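Local coordinates for ribonucleoside-diphosphate reductase, alpha chain (PDB 6DQX), which probably catalyses the reduction of ribonucleoside diphosphates to deoxyribonucleoside diphosphates, as the catalytic subunit of a class Id ribonucleotide reductase, at residues H65-E70 against L312-D317; A73-H78 against D305-E310; K393-P398 against G405-T410. One frame throughout, in Å; residues are numbered along the deposited sequence.

Interaction 1: residues H65-E70 against L312-D317. With MG (magnesium ion), chain E; EDO (1,2-ethanediol), chain F.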
loop_
_atom_site.group_PDB
_atom_site.type_symbol
_atom_site.label_atom_id
_atom_site.label_comp_id
_atom_site.label_asym_id
_atom_site.label_seq_id
_atom_site.Cartn_x
_atom_site.Cartn_y
_atom_site.Cartn_z
ATOM N N HIS A 65 -11.109 -6.460 37.910
ATOM C CA HIS A 65 -10.045 -7.445 37.994
ATOM C C HIS A 65 -8.687 -6.841 37.607
ATOM O O HIS A 65 -7.718 -7.016 38.326
ATOM C CB HIS A 65 -10.353 -8.680 37.156
ATOM C CG HIS A 65 -9.355 -9.767 37.357
ATOM N ND1 HIS A 65 -9.273 -10.493 38.529
ATOM C CD2 HIS A 65 -8.347 -10.206 36.567
ATOM C CE1 HIS A 65 -8.275 -11.353 38.437
ATOM N NE2 HIS A 65 -7.700 -11.202 37.256
ATOM N N LYS A 66 -8.644 -6.080 36.519
ATOM C CA LYS A 66 -7.397 -5.441 36.068
ATOM C C LYS A 66 -6.908 -4.311 36.954
ATOM O O LYS A 66 -5.686 -4.106 37.075
ATOM C CB LYS A 66 -7.523 -4.967 34.609
ATOM C CG LYS A 66 -7.799 -6.092 33.622
ATOM C CD LYS A 66 -6.619 -7.048 33.537
ATOM C CE LYS A 66 -6.873 -8.150 32.540
ATOM N NZ LYS A 66 -5.583 -8.803 32.201
ATOM N N LEU A 67 -7.832 -3.576 37.581
ATOM C CA LEU A 67 -7.465 -2.522 38.534
ATOM C C LEU A 67 -7.013 -3.084 39.872
ATOM O O LEU A 67 -6.284 -2.413 40.590
ATOM C CB LEU A 67 -8.636 -1.566 38.790
ATOM C CG LEU A 67 -8.937 -0.619 37.630
ATOM C CD1 LEU A 67 -10.330 0.002 37.717
ATOM C CD2 LEU A 67 -7.850 0.450 37.547
ATOM N N GLY A 68 -7.511 -4.271 40.237
ATOM C CA GLY A 68 -7.294 -4.826 41.585
ATOM C C GLY A 68 -7.952 -4.027 42.693
ATOM O O GLY A 68 -7.456 -3.995 43.815
ATOM N N ILE A 69 -9.071 -3.369 42.393
ATOM C CA ILE A 69 -9.746 -2.505 43.364
ATOM C C ILE A 69 -11.090 -3.104 43.765
ATOM O O ILE A 69 -12.024 -3.148 42.951
ATOM C CB ILE A 69 -9.964 -1.063 42.821
ATOM C CG1 ILE A 69 -8.622 -0.416 42.481
ATOM C CG2 ILE A 69 -10.727 -0.209 43.828
ATOM C CD1 ILE A 69 -8.728 0.935 41.791
ATOM N N GLU A 70 -11.204 -3.516 45.028
ATOM C CA GLU A 70 -12.455 -4.100 45.524
ATOM C C GLU A 70 -13.619 -3.100 45.437
ATOM O O GLU A 70 -13.465 -1.920 45.728
ATOM C CB GLU A 70 -12.294 -4.626 46.961
ATOM C CG GLU A 70 -11.338 -5.823 47.079
ATOM C CD GLU A 70 -11.952 -7.167 46.680
ATOM O OE1 GLU A 70 -11.296 -8.215 46.909
ATOM O OE2 GLU A 70 -13.088 -7.197 46.163
ATOM N N LEU A 312 -14.826 6.700 35.598
ATOM C CA LEU A 312 -14.662 6.583 34.150
ATOM C C LEU A 312 -13.178 6.784 33.732
ATOM O O LEU A 312 -12.676 6.085 32.847
ATOM C CB LEU A 312 -15.621 7.526 33.411
ATOM C CG LEU A 312 -15.788 7.219 31.918
ATOM C CD1 LEU A 312 -16.411 5.836 31.680
ATOM C CD2 LEU A 312 -16.637 8.293 31.247
ATOM N N THR A 313 -12.471 7.699 34.398
ATOM C CA THR A 313 -11.039 7.905 34.162
ATOM C C THR A 313 -10.199 6.639 34.462
ATOM O O THR A 313 -9.356 6.211 33.637
ATOM C CB THR A 313 -10.534 9.116 34.966
ATOM O OG1 THR A 313 -11.326 10.265 34.614
ATOM C CG2 THR A 313 -9.055 9.370 34.709
ATOM N N TYR A 314 -10.467 6.041 35.628
ATOM C CA TYR A 314 -9.872 4.755 36.022
ATOM C C TYR A 314 -10.148 3.703 34.962
ATOM O O TYR A 314 -9.253 2.947 34.585
ATOM C CB TYR A 314 -10.434 4.271 37.347
ATOM C CG TYR A 314 -9.773 4.825 38.589
ATOM C CD1 TYR A 314 -9.538 6.187 38.751
ATOM C CD2 TYR A 314 -9.394 3.969 39.622
ATOM C CE1 TYR A 314 -8.955 6.683 39.914
ATOM C CE2 TYR A 314 -8.805 4.448 40.781
ATOM C CZ TYR A 314 -8.594 5.800 40.928
ATOM O OH TYR A 314 -8.034 6.260 42.092
ATOM N N PHE A 315 -11.375 3.707 34.436
ATOM C CA PHE A 315 -11.762 2.723 33.420
ATOM C C PHE A 315 -10.955 2.906 32.151
ATOM O O PHE A 315 -10.451 1.928 31.582
ATOM C CB PHE A 315 -13.261 2.802 33.110
ATOM C CG PHE A 315 -13.696 1.887 32.016
ATOM C CD1 PHE A 315 -13.718 0.531 32.240
ATOM C CD2 PHE A 315 -14.094 2.385 30.764
ATOM C CE1 PHE A 315 -14.120 -0.340 31.243
ATOM C CE2 PHE A 315 -14.503 1.526 29.770
ATOM C CZ PHE A 315 -14.538 0.162 30.017
ATOM N N LEU A 316 -10.834 4.150 31.696
ATOM C CA LEU A 316 -10.062 4.443 30.490
ATOM C C LEU A 316 -8.581 4.099 30.650
ATOM O O LEU A 316 -7.941 3.617 29.710
ATOM C CB LEU A 316 -10.263 5.891 30.074
ATOM C CG LEU A 316 -11.675 6.184 29.534
ATOM C CD1 LEU A 316 -11.766 7.620 29.102
ATOM C CD2 LEU A 316 -12.054 5.266 28.367
ATOM N N ASP A 317 -8.045 4.263 31.856
ATOM C CA ASP A 317 -6.669 3.838 32.075
ATOM C C ASP A 317 -6.499 2.326 31.940
ATOM O O ASP A 317 -5.522 1.887 31.364
ATOM C CB ASP A 317 -6.137 4.319 33.408
ATOM C CG ASP A 317 -4.635 4.229 33.489
ATOM O OD1 ASP A 317 -3.959 4.809 32.612
ATOM O OD2 ASP A 317 -4.111 3.589 34.431
HETATM MG MG MG E . -11.208 -11.310 39.922
HETATM C C1 EDO F . -4.133 -1.081 35.644
HETATM O O1 EDO F . -4.351 -1.636 34.339
HETATM C C2 EDO F . -4.321 0.427 35.657
HETATM O O2 EDO F . -3.647 1.038 34.562
HETATM O O HOH W 1 -11.945 -9.485 40.239
#

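Interaction 2: residues A73-H78 against D305-E310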
loop_
_atom_site.group_PDB
_atom_site.type_symbol
_atom_site.label_atom_id
_atom_site.label_comp_id
_atom_site.label_asym_id
_atom_site.label_seq_id
_atom_site.Cartn_x
_atom_site.Cartn_y
_atom_site.Cartn_z
ATOM N N ALA A 73 -16.288 -2.768 40.315
ATOM C CA ALA A 73 -17.286 -3.238 39.348
ATOM C C ALA A 73 -18.691 -2.762 39.674
ATOM O O ALA A 73 -19.403 -2.286 38.789
ATOM C CB ALA A 73 -17.263 -4.759 39.238
ATOM N N ASP A 74 -19.086 -2.875 40.938
ATOM C CA ASP A 74 -20.425 -2.449 41.343
ATOM C C ASP A 74 -20.610 -0.930 41.223
ATOM O O ASP A 74 -21.694 -0.474 40.851
ATOM C CB ASP A 74 -20.781 -2.942 42.758
ATOM C CG ASP A 74 -21.029 -4.447 42.811
ATOM O OD1 ASP A 74 -21.290 -5.091 41.765
ATOM O OD2 ASP A 74 -20.940 -4.996 43.919
ATOM N N LYS A 75 -19.546 -0.176 41.475
ATOM C CA LYS A 75 -19.585 1.291 41.263
ATOM C C LYS A 75 -19.742 1.613 39.793
ATOM O O LYS A 75 -20.634 2.363 39.416
ATOM C CB LYS A 75 -18.345 1.975 41.811
ATOM C CG LYS A 75 -18.449 2.353 43.275
ATOM C CD LYS A 75 -17.327 3.289 43.718
ATOM C CE LYS A 75 -17.472 4.706 43.163
ATOM N NZ LYS A 75 -18.532 5.545 43.811
ATOM N N PHE A 76 -18.881 1.014 38.958
ATOM C CA PHE A 76 -18.993 1.211 37.513
ATOM C C PHE A 76 -20.364 0.773 36.987
ATOM O O PHE A 76 -20.998 1.487 36.205
ATOM C CB PHE A 76 -17.854 0.464 36.817
ATOM C CG PHE A 76 -17.834 0.629 35.332
ATOM C CD1 PHE A 76 -18.524 -0.255 34.523
ATOM C CD2 PHE A 76 -17.042 1.605 34.737
ATOM C CE1 PHE A 76 -18.499 -0.125 33.142
ATOM C CE2 PHE A 76 -16.996 1.731 33.359
ATOM C CZ PHE A 76 -17.713 0.858 32.562
ATOM N N TYR A 77 -20.839 -0.393 37.433
ATOM C CA TYR A 77 -22.145 -0.904 37.018
ATOM C C TYR A 77 -23.281 0.049 37.417
ATOM O O TYR A 77 -24.166 0.348 36.597
ATOM C CB TYR A 77 -22.375 -2.312 37.597
ATOM C CG TYR A 77 -23.589 -3.026 37.035
ATOM C CD1 TYR A 77 -23.518 -3.716 35.822
ATOM C CD2 TYR A 77 -24.802 -3.022 37.712
ATOM C CE1 TYR A 77 -24.625 -4.378 35.311
ATOM C CE2 TYR A 77 -25.918 -3.683 37.203
ATOM C CZ TYR A 77 -25.815 -4.364 36.001
ATOM O OH TYR A 77 -26.902 -5.027 35.484
ATOM N N HIS A 78 -23.212 0.581 38.637
ATOM C CA HIS A 78 -24.206 1.544 39.120
ATOM C C HIS A 78 -24.283 2.771 38.237
ATOM O O HIS A 78 -25.369 3.188 37.809
ATOM C CB HIS A 78 -23.958 1.962 40.587
ATOM C CG HIS A 78 -24.893 3.035 41.064
ATOM N ND1 HIS A 78 -26.246 2.823 41.226
ATOM C CD2 HIS A 78 -24.678 4.336 41.378
ATOM C CE1 HIS A 78 -26.822 3.948 41.619
ATOM N NE2 HIS A 78 -25.892 4.881 41.716
ATOM N N ASP A 305 -21.158 15.802 42.076
ATOM C CA ASP A 305 -20.462 15.584 43.368
ATOM C C ASP A 305 -20.346 14.097 43.721
ATOM O O ASP A 305 -20.292 13.725 44.899
ATOM C CB ASP A 305 -21.170 16.370 44.497
ATOM C CG ASP A 305 -21.192 17.871 44.244
ATOM O OD1 ASP A 305 -20.127 18.469 43.943
ATOM O OD2 ASP A 305 -22.270 18.483 44.365
ATOM N N THR A 306 -20.326 13.237 42.700
ATOM C CA THR A 306 -20.061 11.826 42.863
ATOM C C THR A 306 -18.684 11.543 42.315
ATOM O O THR A 306 -18.039 12.424 41.725
ATOM C CB THR A 306 -21.086 10.935 42.113
ATOM O OG1 THR A 306 -20.894 11.030 40.696
ATOM C CG2 THR A 306 -22.538 11.325 42.468
ATOM N N GLU A 307 -18.262 10.297 42.472
ATOM C CA GLU A 307 -17.028 9.811 41.850
ATOM C C GLU A 307 -17.212 9.270 40.430
ATOM O O GLU A 307 -16.305 8.615 39.908
ATOM C CB GLU A 307 -16.379 8.731 42.717
ATOM C CG GLU A 307 -15.887 9.256 44.046
ATOM C CD GLU A 307 -15.150 8.196 44.853
ATOM O OE1 GLU A 307 -15.262 6.977 44.533
ATOM O OE2 GLU A 307 -14.468 8.587 45.823
ATOM N N ALA A 308 -18.307 9.599 39.749
ATOM C CA ALA A 308 -18.513 9.020 38.407
ATOM C C ALA A 308 -17.409 9.389 37.381
ATOM O O ALA A 308 -16.875 8.495 36.713
ATOM C CB ALA A 308 -19.905 9.336 37.861
ATOM N N PRO A 309 -17.024 10.673 37.273
ATOM C CA PRO A 309 -15.934 11.003 36.328
ATOM C C PRO A 309 -14.619 10.344 36.670
ATOM O O PRO A 309 -13.903 9.887 35.772
ATOM C CB PRO A 309 -15.825 12.517 36.416
ATOM C CG PRO A 309 -17.145 12.949 36.915
ATOM C CD PRO A 309 -17.569 11.892 37.880
ATOM N N GLU A 310 -14.330 10.210 37.963
ATOM C CA GLU A 310 -13.128 9.518 38.395
ATOM C C GLU A 310 -13.151 8.041 38.044
ATOM O O GLU A 310 -12.137 7.476 37.588
ATOM C CB GLU A 310 -12.945 9.688 39.900
ATOM C CG GLU A 310 -12.659 11.129 40.286
ATOM C CD GLU A 310 -13.876 11.947 40.636
ATOM O OE1 GLU A 310 -14.981 11.751 40.071
ATOM O OE2 GLU A 310 -13.705 12.878 41.473
#

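Interaction 3: residues K393-P398 against G405-T410. With EDO (1,2-ethanediol), chain F.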
loop_
_atom_site.group_PDB
_atom_site.type_symbol
_atom_site.label_atom_id
_atom_site.label_comp_id
_atom_site.label_asym_id
_atom_site.label_seq_id
_atom_site.Cartn_x
_atom_site.Cartn_y
_atom_site.Cartn_z
ATOM N N LYS A 393 -0.211 7.452 41.787
ATOM C CA LYS A 393 0.128 6.967 43.134
ATOM C C LYS A 393 -0.058 5.469 43.243
ATOM O O LYS A 393 0.753 4.802 43.867
ATOM C CB LYS A 393 -0.715 7.642 44.213
ATOM C CG LYS A 393 -0.397 9.098 44.403
ATOM C CD LYS A 393 -1.041 9.672 45.664
ATOM C CE LYS A 393 -0.493 11.064 45.958
ATOM N NZ LYS A 393 -0.593 11.975 44.778
ATOM N N ARG A 394 -1.129 4.945 42.653
ATOM C CA ARG A 394 -1.423 3.514 42.712
ATOM C C ARG A 394 -0.535 2.676 41.777
ATOM O O ARG A 394 -0.021 1.628 42.185
ATOM C CB ARG A 394 -2.896 3.245 42.414
ATOM C CG ARG A 394 -3.313 1.805 42.706
ATOM C CD ARG A 394 -4.827 1.625 42.798
ATOM N NE ARG A 394 -5.211 0.796 43.955
ATOM C CZ ARG A 394 -6.160 1.095 44.856
ATOM N NH1 ARG A 394 -6.397 0.247 45.853
ATOM N NH2 ARG A 394 -6.898 2.209 44.775
ATOM N N PHE A 395 -0.360 3.120 40.530
ATOM C CA PHE A 395 0.251 2.289 39.477
ATOM C C PHE A 395 1.574 2.797 38.896
ATOM O O PHE A 395 2.202 2.094 38.120
ATOM C CB PHE A 395 -0.750 2.100 38.316
ATOM C CG PHE A 395 -2.049 1.447 38.731
ATOM C CD1 PHE A 395 -2.082 0.092 39.062
ATOM C CD2 PHE A 395 -3.222 2.177 38.812
ATOM C CE1 PHE A 395 -3.269 -0.509 39.450
ATOM C CE2 PHE A 395 -4.404 1.584 39.198
ATOM C CZ PHE A 395 -4.430 0.236 39.522
ATOM N N GLY A 396 1.973 4.012 39.226
ATOM C CA GLY A 396 3.207 4.630 38.708
ATOM C C GLY A 396 2.966 5.587 37.534
ATOM O O GLY A 396 1.905 5.539 36.877
ATOM N N GLU A 397 3.948 6.463 37.304
ATOM C CA GLU A 397 3.950 7.413 36.188
ATOM C C GLU A 397 4.574 6.699 35.002
ATOM O O GLU A 397 5.585 6.003 35.142
ATOM C CB GLU A 397 4.780 8.670 36.516
ATOM C CG GLU A 397 4.290 9.469 37.709
ATOM C CD GLU A 397 5.338 10.396 38.306
ATOM O OE1 GLU A 397 6.545 10.068 38.291
ATOM O OE2 GLU A 397 4.954 11.477 38.805
ATOM N N PRO A 398 3.992 6.866 33.812
ATOM C CA PRO A 398 4.689 6.324 32.658
ATOM C C PRO A 398 5.912 7.210 32.319
ATOM O O PRO A 398 6.050 8.319 32.843
ATOM C CB PRO A 398 3.617 6.383 31.552
ATOM C CG PRO A 398 2.785 7.553 31.933
ATOM C CD PRO A 398 2.757 7.582 33.442
ATOM N N GLY A 405 3.631 13.773 38.161
ATOM C CA GLY A 405 2.605 13.561 39.178
ATOM C C GLY A 405 1.244 13.080 38.714
ATOM O O GLY A 405 0.279 13.135 39.486
ATOM N N ARG A 406 1.144 12.602 37.465
ATOM C CA ARG A 406 -0.065 11.936 37.007
ATOM C C ARG A 406 0.280 10.783 36.082
ATOM O O ARG A 406 1.434 10.633 35.669
ATOM C CB ARG A 406 -1.018 12.920 36.335
ATOM C CG ARG A 406 -0.494 13.557 35.058
ATOM C CD ARG A 406 -1.583 14.416 34.422
ATOM N NE ARG A 406 -1.111 14.919 33.133
ATOM C CZ ARG A 406 -0.202 15.878 32.941
ATOM N NH1 ARG A 406 0.360 16.538 33.957
ATOM N NH2 ARG A 406 0.150 16.214 31.695
ATOM N N ARG A 407 -0.746 9.987 35.805
ATOM C CA ARG A 407 -0.652 8.740 35.046
ATOM C C ARG A 407 -0.772 8.940 33.514
ATOM O O ARG A 407 -0.266 8.106 32.738
ATOM C CB ARG A 407 -1.793 7.840 35.534
ATOM C CG ARG A 407 -1.930 6.457 34.919
ATOM C CD ARG A 407 -0.955 5.489 35.508
ATOM N NE ARG A 407 -1.295 4.113 35.145
ATOM C CZ ARG A 407 -0.421 3.120 35.078
ATOM N NH1 ARG A 407 0.860 3.327 35.359
ATOM N NH2 ARG A 407 -0.827 1.910 34.717
ATOM N N ASN A 408 -1.492 9.988 33.107
ATOM C CA ASN A 408 -1.962 10.199 31.728
ATOM C C ASN A 408 -1.593 11.579 31.234
ATOM O O ASN A 408 -1.830 12.568 31.917
ATOM C CB ASN A 408 -3.462 10.074 31.718
ATOM C CG ASN A 408 -3.924 8.825 32.426
ATOM O OD1 ASN A 408 -4.383 8.884 33.579
ATOM N ND2 ASN A 408 -3.735 7.667 31.780
ATOM N N THR A 409 -1.003 11.664 30.037
ATOM C CA THR A 409 -0.508 12.953 29.550
ATOM C C THR A 409 -1.652 13.919 29.290
ATOM O O THR A 409 -1.542 15.131 29.581
ATOM C CB THR A 409 0.351 12.832 28.277
ATOM O OG1 THR A 409 -0.384 12.125 27.279
ATOM C CG2 THR A 409 1.666 12.146 28.576
ATOM N N THR A 410 -2.750 13.359 28.775
ATOM C CA THR A 410 -3.989 14.065 28.545
ATOM C C THR A 410 -5.145 13.249 29.113
ATOM O O THR A 410 -5.074 12.022 29.192
ATOM C CB THR A 410 -4.244 14.295 27.024
ATOM O OG1 THR A 410 -4.435 13.027 26.370
ATOM C CG2 THR A 410 -3.071 15.070 26.425
HETATM C C1 EDO F . -4.133 -1.081 35.644
HETATM O O1 EDO F . -4.351 -1.636 34.339
HETATM C C2 EDO F . -4.321 0.427 35.657
HETATM O O2 EDO F . -3.647 1.038 34.562
HETATM O O HOH W 2 0.387 11.292 41.959
#

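Interaction 1: residues H65-E70 against L312-D317
Ile69 meets the ring of Tyr314 at its edge, near the ring plane: the terminal methyl CD1 of Ile69 lies 3.7 Å from CE2 of Tyr314. The two side chains run at about a right angle, so a single methyl does the touching. CG1 of Ile69 stands beside its own backbone N (chi1 -60°) and the branch then runs on extended, which carries CD1 out to the ring. Leu67 meets the root of the same side chain and its backbone, with CD1 of Leu67 4.3 Å from CB of Tyr314 and CD2 of Leu67 4.1 Å from the carbonyl O of Tyr314. No hydrogen bond joins the two segments. Between these two apolar residues lies Gly68, whose positive phi ends helix 52-67 and turns the chain so that Ile69 faces helix 308-327 as Leu67 does.

The phenol end of Tyr314 is held from elsewhere, its OH hydrogen-bonded to Glu390 OE1 of helix 367-395, while Tyr72 packs on both Leu67 and Tyr314. One turn further on, Asp317 OD2 accepts a hydrogen bond of 2.6 Å from O2 of a 1,2-ethanediol, probably taken up from the crystallisation liquor. The same carboxylate forms salt bridges with Arg344 and Arg407.

At the far end of the segment, His65 makes no contact with 312-317. Its ND1 lies 2.5 Å from a magnesium ion, which also carries a water whose O is 2.0 Å from the metal. His65 is exposed, and the ion sits on its side of the segment, apart from the packing on Tyr314. Across the segments the chemistry is purely apolar, a leucine and an isoleucine set against one tyrosine, whereas the polar ends turn to Glu390, Arg344 and Arg407; Asp317, between two arginines, is probably kept ionised.

Interaction 2: residues A73-H78 against D305-E310
Lys75, in the middle of a helical run, faces Glu307 at the N-cap position of helix 308-327, with 8.9 Å between CA of Lys75 and CA of Glu307 and both CB atoms directed across the gap. The lysine tail folds at its last two torsions (chi3 72°, chi4 75°), which brings CE and NZ across the glutamate at a slant. CE of Lys75 comes 3.5 Å from OE1 of Glu307, and the charged NZ of Lys75 is scarcely further, at 3.6 Å from the same OE1, a long salt bridge. NZ is also hydrogen-bonded to Tyr79 OH, one turn along its own helix, which probably helps to fix the bent tail. Beside the glutamate, Thr306 forms an ST turn: its OG1 accepts from the backbone N of Ala308, 3.1 Å away, where helix 308-327 begins. This is a thin surface contact between charged side chains. It bridges helix 72-82 and the start of helix 308-327; Tyr79 also packs against Thr306, Glu307 and Ala308, Phe76 and Ala73 lean on helix 52-67, and Pro309 and Glu310 rest on helix 367-395.

Interaction 3: residues K393-P398 against G405-T410
The guanidinium of Arg407 carries CB of Phe395 over one face, with CZ of Arg407 3.4 Å from that CB, while its edge is used for polar bonds. NH1 of Arg407 donates to the carbonyl O of Gly396 at 2.9 Å (N-H...O 154°), reaching it from above the carbonyl plane, 43° out. NH2 of Arg407 gives a 3.0 Å bond to O2 of a 1,2-ethanediol, an atom that lies at the edge, in the guanidinium plane. The phenylalanine ring is itself sandwiched: C2 of the diol sits over the centre of one face and CG of Arg394 over the centre of the other. A bend at chi2 (79°) turns the arginine chain, whose CB points away, back toward the helix end.

Beyond Gly396, where positive phi ends helix 367-395, Glu397 grips the returning loop. Its OE2 accepts from the backbone N of Gly405 at 2.7 Å, on the anti side and out of the carboxylate plane, and its OE1 takes the N of Gly403. A water links Lys393 NZ to Gly405 O. Pro398 packs its CD 3.1 Å from the carbonyl O of Arg407; that O and Arg406 O are buried here without a polar partner in the model.

Within the loop, Arg406 NH2 is bonded to Thr409 O at 2.9 Å, and its NE makes a weak bond to Asn408 O, so the loop is braced from within. The loop after helix 367-395 thus returns to the helix end, residues 405-407 running at about a right angle to 395-398, and touches the helix at Ser388 and Leu391. Further along, Thr410 bonds to Leu346 beside strand 347-351.

The three contacts lie on the same side of the chain's centre, and helices 308-327 and 367-395 run through or beside all of them. Interactions 1 and 2, with centres about 11 Å apart, share helix 308-327; Phe315 CG meets Phe76 CE2 at 3.6 Å. Interaction 2 lies between the two segments of interaction 1 in sequence, and interaction 3 follows both. Interactions 1 and 3, whose centres are about 13 Å apart, also touch where Leu67 O lies 3.4 Å from Phe395 CZ. Interactions 2 and 3 do not touch. Interactions 1 and 2 join the consecutive helices 52-67 and 72-82 to helix 308-327, which packs on strand 288-296; interaction 3 closes the loop after helix 367-395 beside them.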